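Local atomic coordinates of alpha-L-rhamnosidase (Aspergillus terreus, PDB entry 6GSZ), a protein that probably hydrolyses terminal non-reducing alpha-L-rhamnose residues in alpha-L-rhamnosides and binds calcium. Residues 26-31 / 425-430; 807-812 / 838-843. One frame throughout, in Å; residues are numbered along the deposited sequence. Where two conformers were deposited one is given.

Interactions 1 and 2, whose centres lie about 11 Å apart, illustrate how a single strand can tie several domains together. Segment 26-31, most of it strand, reaches 425-430 through the side chain of R28, and the same strand meets the hairpin turn of interaction 2 directly. There F29 N lies 3.0 Å from Y809 O, a probable hydrogen bond, and R28 CG packs 3.3 Å from G810 N. R28 NH1, 3.0 Å from T807 O, probably also bonds to that turn. S26 and E427 of interaction 1 and P808 of interaction 2 line one pocket holding 2-(2-methoxyethoxy)ethanol, probably from the crystallisation liquor; bound glucose is contacted by a different set of residues.

Interaction 1: residues 26-31 / 425-430; sequences SWRFDG and DMERTG. With CA (calcium ion), chain T.
R28 and E427 join two otherwise distant backbones, an example of a contact made almost wholly by long polar side chains: the nearest CA atoms, those of R28 and T429, are 12.4 Å apart. In the R28 conformer described here, NH2 forms a salt bridge with E427 OE1 at 3.2 Å. The hydrogen bond within it is bent, with an N-H...O angle of 144°. OE1 lies in the guanidinium plane, whereas NH2 approaches from above the carboxylate plane, 44° out of it, so the two flat groups meet steeply turned rather than as a coplanar pair. E427 is extended all along its chain; R28 bends at chi3 (-92°), which turns its guanidinium edge to the carboxylate. A water accepts from R28 NH2 at 2.9 Å; it lies suspiciously close to E427 OE1, so that leg is doubtful. At the end of the strand, D30 OD1 binds a calcium ion at 2.3 Å, with waters among its other ligands. Strand 25-30, paired with strand 3-9, belongs to the N-terminal immunoglobulin-like domain, and E427 stands in the loop between strands 417-424 and 430-434. Q6 of strand 3-9 and L806 of strand 800-807 touch both R28 and E427.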
loop_
_atom_site.group_PDB
_atom_site.type_symbol
_atom_site.label_atom_id
_atom_site.label_comp_id
_atom_site.label_asym_id
_atom_site.label_seq_id
_atom_site.Cartn_x
_atom_site.Cartn_y
_atom_site.Cartn_z
ATOM N N SER A 26 -14.055 9.906 -13.402
ATOM C CA SER A 26 -14.700 10.146 -12.107
ATOM C C SER A 26 -14.498 11.599 -11.683
ATOM O O SER A 26 -13.477 12.189 -12.004
ATOM C CB SER A 26 -14.140 9.258 -11.016
ATOM O OG SER A 26 -14.199 7.888 -11.347
ATOM N N TRP A 27 -15.461 12.157 -10.962
ATOM C CA TRP A 27 -15.266 13.467 -10.389
ATOM C C TRP A 27 -15.742 13.460 -8.953
ATOM O O TRP A 27 -16.838 12.976 -8.663
ATOM C CB TRP A 27 -15.955 14.554 -11.227
ATOM C CG TRP A 27 -17.359 14.230 -11.656
ATOM C CD1 TRP A 27 -18.542 14.655 -11.108
ATOM C CD2 TRP A 27 -17.706 13.522 -12.847
ATOM N NE1 TRP A 27 -19.574 14.187 -11.862
ATOM C CE2 TRP A 27 -19.115 13.506 -12.935
ATOM C CE3 TRP A 27 -16.946 12.892 -13.851
ATOM C CZ2 TRP A 27 -19.766 12.878 -13.978
ATOM C CZ3 TRP A 27 -17.592 12.270 -14.891
ATOM C CH2 TRP A 27 -19.001 12.263 -14.952
ATOM N N ARG A 28 -14.986 14.103 -8.091
ATOM C CA ARG A 28 -15.361 14.304 -6.713
ATOM C C ARG A 28 -15.939 15.717 -6.534
ATOM O O ARG A 28 -15.523 16.648 -7.197
ATOM C CB ARG A 28 -14.084 14.035 -5.924
ATOM C CG ARG A 28 -14.271 13.870 -4.434
ATOM C CD ARG A 28 -12.929 13.409 -3.902
ATOM N NE ARG A 28 -12.836 11.954 -3.851
ATOM C CZ ARG A 28 -11.720 11.262 -3.730
ATOM N NH1 ARG A 28 -11.781 10.050 -3.201
ATOM N NH2 ARG A 28 -10.569 11.766 -4.145
ATOM N N PHE A 29 -16.891 15.852 -5.612
ATOM C CA PHE A 29 -17.560 17.096 -5.337
ATOM C C PHE A 29 -17.036 17.734 -4.057
ATOM O O PHE A 29 -16.580 17.037 -3.115
ATOM C CB PHE A 29 -19.053 16.835 -5.165
ATOM C CG PHE A 29 -19.747 16.271 -6.373
ATOM C CD1 PHE A 29 -20.084 17.076 -7.457
ATOM C CD2 PHE A 29 -20.036 14.918 -6.443
ATOM C CE1 PHE A 29 -20.767 16.555 -8.541
ATOM C CE2 PHE A 29 -20.658 14.392 -7.560
ATOM C CZ PHE A 29 -21.052 15.212 -8.593
ATOM N N ASP A 30 -17.156 19.061 -4.007
ATOM C CA ASP A 30 -16.914 19.850 -2.787
ATOM C C ASP A 30 -18.124 20.777 -2.618
ATOM O O ASP A 30 -18.635 21.307 -3.557
ATOM C CB ASP A 30 -15.576 20.592 -2.878
ATOM C CG ASP A 30 -15.094 21.312 -1.634
ATOM O OD1 ASP A 30 -15.714 21.191 -0.538
ATOM O OD2 ASP A 30 -14.075 21.988 -1.772
ATOM N N GLY A 31 -18.545 21.000 -1.386
ATOM C CA GLY A 31 -19.640 21.907 -1.152
ATOM C C GLY A 31 -20.577 21.379 -0.090
ATOM O O GLY A 31 -20.607 20.239 0.183
ATOM N N ASP A 425 2.939 6.858 -3.248
ATOM C CA ASP A 425 2.395 8.197 -2.956
ATOM C C ASP A 425 0.886 8.261 -3.244
ATOM O O ASP A 425 0.443 8.930 -4.142
ATOM C CB ASP A 425 3.176 9.276 -3.701
ATOM C CG ASP A 425 2.904 10.704 -3.260
ATOM O OD1 ASP A 425 2.273 10.899 -2.210
ATOM O OD2 ASP A 425 3.277 11.603 -4.027
ATOM N N MET A 426 0.143 7.496 -2.453
ATOM C CA MET A 426 -1.300 7.418 -2.559
ATOM C C MET A 426 -1.938 8.684 -1.981
ATOM O O MET A 426 -1.414 9.318 -1.095
ATOM C CB MET A 426 -1.784 6.187 -1.779
ATOM C CG MET A 426 -1.291 4.847 -2.361
ATOM S SD MET A 426 -1.647 3.476 -1.258
ATOM C CE MET A 426 -0.657 3.910 0.161
ATOM N N GLU A 427 -3.161 8.973 -2.443
ATOM C CA GLU A 427 -3.907 10.115 -1.910
ATOM C C GLU A 427 -4.442 9.754 -0.516
ATOM O O GLU A 427 -5.105 8.724 -0.362
ATOM C CB GLU A 427 -5.058 10.462 -2.839
ATOM C CG GLU A 427 -5.815 11.687 -2.399
ATOM C CD GLU A 427 -6.898 12.146 -3.369
ATOM O OE1 GLU A 427 -7.377 11.322 -4.203
ATOM O OE2 GLU A 427 -7.248 13.352 -3.304
ATOM N N ARG A 428 -4.113 10.568 0.475
ATOM C CA ARG A 428 -4.646 10.409 1.815
ATOM C C ARG A 428 -6.157 10.685 1.830
ATOM O O ARG A 428 -6.620 11.697 1.274
ATOM C CB ARG A 428 -3.954 11.371 2.783
ATOM C CG ARG A 428 -4.351 11.216 4.237
ATOM C CD ARG A 428 -3.852 9.933 4.879
ATOM N NE ARG A 428 -4.404 9.818 6.227
ATOM C CZ ARG A 428 -3.969 10.462 7.299
ATOM N NH1 ARG A 428 -4.599 10.321 8.475
ATOM N NH2 ARG A 428 -2.860 11.202 7.186
ATOM N N THR A 429 -6.890 9.763 2.465
ATOM C CA THR A 429 -8.353 9.852 2.504
ATOM C C THR A 429 -8.929 9.787 3.917
ATOM O O THR A 429 -10.061 10.295 4.094
ATOM C CB THR A 429 -9.006 8.768 1.634
ATOM O OG1 THR A 429 -8.530 7.472 1.994
ATOM C CG2 THR A 429 -8.776 9.000 0.159
ATOM N N GLY A 430 -8.315 9.128 4.880
ATOM C CA GLY A 430 -8.989 8.831 6.140
ATOM C C GLY A 430 -8.239 9.317 7.353
ATOM O O GLY A 430 -7.003 9.167 7.424
HETATM CA CA CA T . -15.611 20.828 1.767
HETATM O O HOH W 1 -8.929 9.501 -3.372
HETATM O O HOH W 2 -17.870 21.018 1.727
HETATM O O HOH W 3 -15.146 19.028 1.176
HETATM O O HOH W 4 -15.618 19.171 3.753
#

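Interaction 2: residues 807-812 / 838-843; sequences TPYGMA and PNTRAT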
loop_
_atom_site.group_PDB
_atom_site.type_symbol
_atom_site.label_atom_id
_atom_site.label_comp_id
_atom_site.label_asym_id
_atom_site.label_seq_id
_atom_site.Cartn_x
_atom_site.Cartn_y
_atom_site.Cartn_z
ATOM N N THR A 807 -14.500 10.027 0.468
ATOM C CA THR A 807 -15.159 9.077 -0.383
ATOM C C THR A 807 -14.907 9.432 -1.843
ATOM O O THR A 807 -14.497 10.571 -2.142
ATOM C CB THR A 807 -16.689 9.046 -0.168
ATOM O OG1 THR A 807 -17.299 10.144 -0.845
ATOM C CG2 THR A 807 -17.129 8.995 1.276
ATOM N N PRO A 808 -15.215 8.507 -2.782
ATOM C CA PRO A 808 -15.220 8.854 -4.196
ATOM C C PRO A 808 -16.128 10.023 -4.627
ATOM O O PRO A 808 -16.021 10.499 -5.756
ATOM C CB PRO A 808 -15.645 7.522 -4.843
ATOM C CG PRO A 808 -15.234 6.429 -3.879
ATOM C CD PRO A 808 -15.534 7.086 -2.551
ATOM N N TYR A 809 -17.005 10.477 -3.720
ATOM C CA TYR A 809 -17.958 11.569 -3.950
ATOM C C TYR A 809 -17.539 12.889 -3.292
ATOM O O TYR A 809 -18.128 13.951 -3.616
ATOM C CB TYR A 809 -19.346 11.171 -3.452
ATOM C CG TYR A 809 -19.842 9.956 -4.179
ATOM C CD1 TYR A 809 -20.562 10.092 -5.358
ATOM C CD2 TYR A 809 -19.574 8.672 -3.721
ATOM C CE1 TYR A 809 -20.946 8.989 -6.101
ATOM C CE2 TYR A 809 -19.951 7.558 -4.437
ATOM C CZ TYR A 809 -20.640 7.708 -5.639
ATOM O OH TYR A 809 -20.997 6.631 -6.399
ATOM N N GLY A 810 -16.615 12.836 -2.331
ATOM C CA GLY A 810 -16.310 13.960 -1.488
ATOM C C GLY A 810 -16.283 13.566 -0.018
ATOM O O GLY A 810 -16.397 12.371 0.352
ATOM N N MET A 811 -16.056 14.564 0.836
ATOM C CA MET A 811 -15.789 14.290 2.236
ATOM C C MET A 811 -17.042 13.837 2.989
ATOM O O MET A 811 -18.115 14.472 2.904
ATOM C CB MET A 811 -15.217 15.528 2.922
ATOM C CG MET A 811 -14.650 15.242 4.296
ATOM S SD MET A 811 -13.210 14.145 4.271
ATOM C CE MET A 811 -12.063 15.206 3.410
ATOM N N ALA A 812 -16.902 12.714 3.708
ATOM C CA ALA A 812 -17.827 12.299 4.748
ATOM C C ALA A 812 -17.143 12.487 6.097
ATOM O O ALA A 812 -15.928 12.305 6.202
ATOM C CB ALA A 812 -18.239 10.857 4.588
ATOM N N PRO A 838 -22.088 15.422 -1.560
ATOM C CA PRO A 838 -22.979 15.506 -2.704
ATOM C C PRO A 838 -23.069 14.144 -3.406
ATOM O O PRO A 838 -22.072 13.453 -3.596
ATOM C CB PRO A 838 -22.360 16.609 -3.579
ATOM C CG PRO A 838 -21.592 17.460 -2.599
ATOM C CD PRO A 838 -21.061 16.485 -1.580
ATOM N N ASN A 839 -24.262 13.824 -3.897
ATOM C CA ASN A 839 -24.556 12.641 -4.711
ATOM C C ASN A 839 -24.602 11.346 -3.892
ATOM O O ASN A 839 -24.650 10.256 -4.494
ATOM C CB ASN A 839 -23.594 12.512 -5.903
ATOM C CG ASN A 839 -24.300 11.985 -7.136
ATOM O OD1 ASN A 839 -25.540 12.110 -7.249
ATOM N ND2 ASN A 839 -23.566 11.416 -8.083
ATOM N N THR A 840 -24.564 11.453 -2.552
ATOM C CA THR A 840 -24.682 10.279 -1.680
ATOM C C THR A 840 -25.871 10.462 -0.725
ATOM O O THR A 840 -26.382 11.577 -0.558
ATOM C CB THR A 840 -23.392 10.017 -0.892
ATOM O OG1 THR A 840 -23.221 10.982 0.163
ATOM C CG2 THR A 840 -22.176 9.992 -1.798
ATOM N N ARG A 841 -26.183 9.365 -0.033
ATOM C CA ARG A 841 -27.167 9.371 1.043
ATOM C C ARG A 841 -26.612 8.529 2.185
ATOM O O ARG A 841 -25.712 7.681 1.966
ATOM C CB ARG A 841 -28.553 8.871 0.635
ATOM C CG ARG A 841 -29.228 9.709 -0.438
ATOM C CD ARG A 841 -30.657 9.339 -0.690
ATOM N NE ARG A 841 -31.518 9.488 0.490
ATOM C CZ ARG A 841 -32.027 10.655 0.922
ATOM N NH1 ARG A 841 -31.806 11.788 0.268
ATOM N NH2 ARG A 841 -32.822 10.679 1.979
ATOM N N ALA A 842 -27.081 8.791 3.397
ATOM C CA ALA A 842 -26.631 8.058 4.548
ATOM C C ALA A 842 -27.825 7.618 5.407
ATOM O O ALA A 842 -28.917 8.197 5.355
ATOM C CB ALA A 842 -25.682 8.902 5.357
ATOM N N THR A 843 -27.585 6.581 6.201
ATOM C CA THR A 843 -28.454 6.194 7.283
ATOM C C THR A 843 -27.721 6.494 8.592
ATOM O O THR A 843 -26.650 5.927 8.837
ATOM C CB THR A 843 -28.852 4.714 7.224
ATOM O OG1 THR A 843 -29.525 4.508 5.991
ATOM C CG2 THR A 843 -29.787 4.313 8.346
#
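The striking feature is how closely a methyl group is pressed against an aromatic ring: T840 CG2 lies 3.3 Å from Y809 CG, a tight approach in an interface where no hydrogen bond crosses between the segments. The methyl meets the ring obliquely at its root, and T840 CG2 also lies 3.5 Å from Y809 CB. With its CG beside the backbone N and anti to the carbonyl carbon (chi1 -60°), Y809 turns its ring toward N839 and T840, whose side chains it crosses at a slant. T840 divides its two branches between different tasks, for CG2 meets the tyrosine while OG1 hydrogen-bonds to P837 O. Further along the ring, N839 CB packs 3.9 Å from Y809 CD1, and the asparagine amide is turned 70° from the ring plane. That amide is held from elsewhere, OD1 by the backbone N of Q38 and ND2 by S60 O and S62 OG. P838 contributes its carbonyl, whose O approaches Y809 CB at 3.6 Å.

The tyrosine is presented by a type I turn from T807 to G810, a hairpin tip in which one hydroxyl makes two hydrogen bonds to the turn backbone. T807 OG1 accepts from Y809 N at 2.9 Å, making an ST turn, and donates to G810 O at 2.7 Å, in the carbonyl plane on a lone pair. G810 N closes the turn on T807 O at 3.1 Å. G810 has backbone angles (phi 132°) suited to glycine.

Within the C-terminal beta domain, this turn joins strands 800-807 and 810-819 of one sheet. The 838-843 segment leaves that sheet after strand 828-836 and enters another through strand 841-845; T840 rests on I788 of strand 787-790. From the N-terminal domain, F29 of strand 25-30 touches P838 and N839.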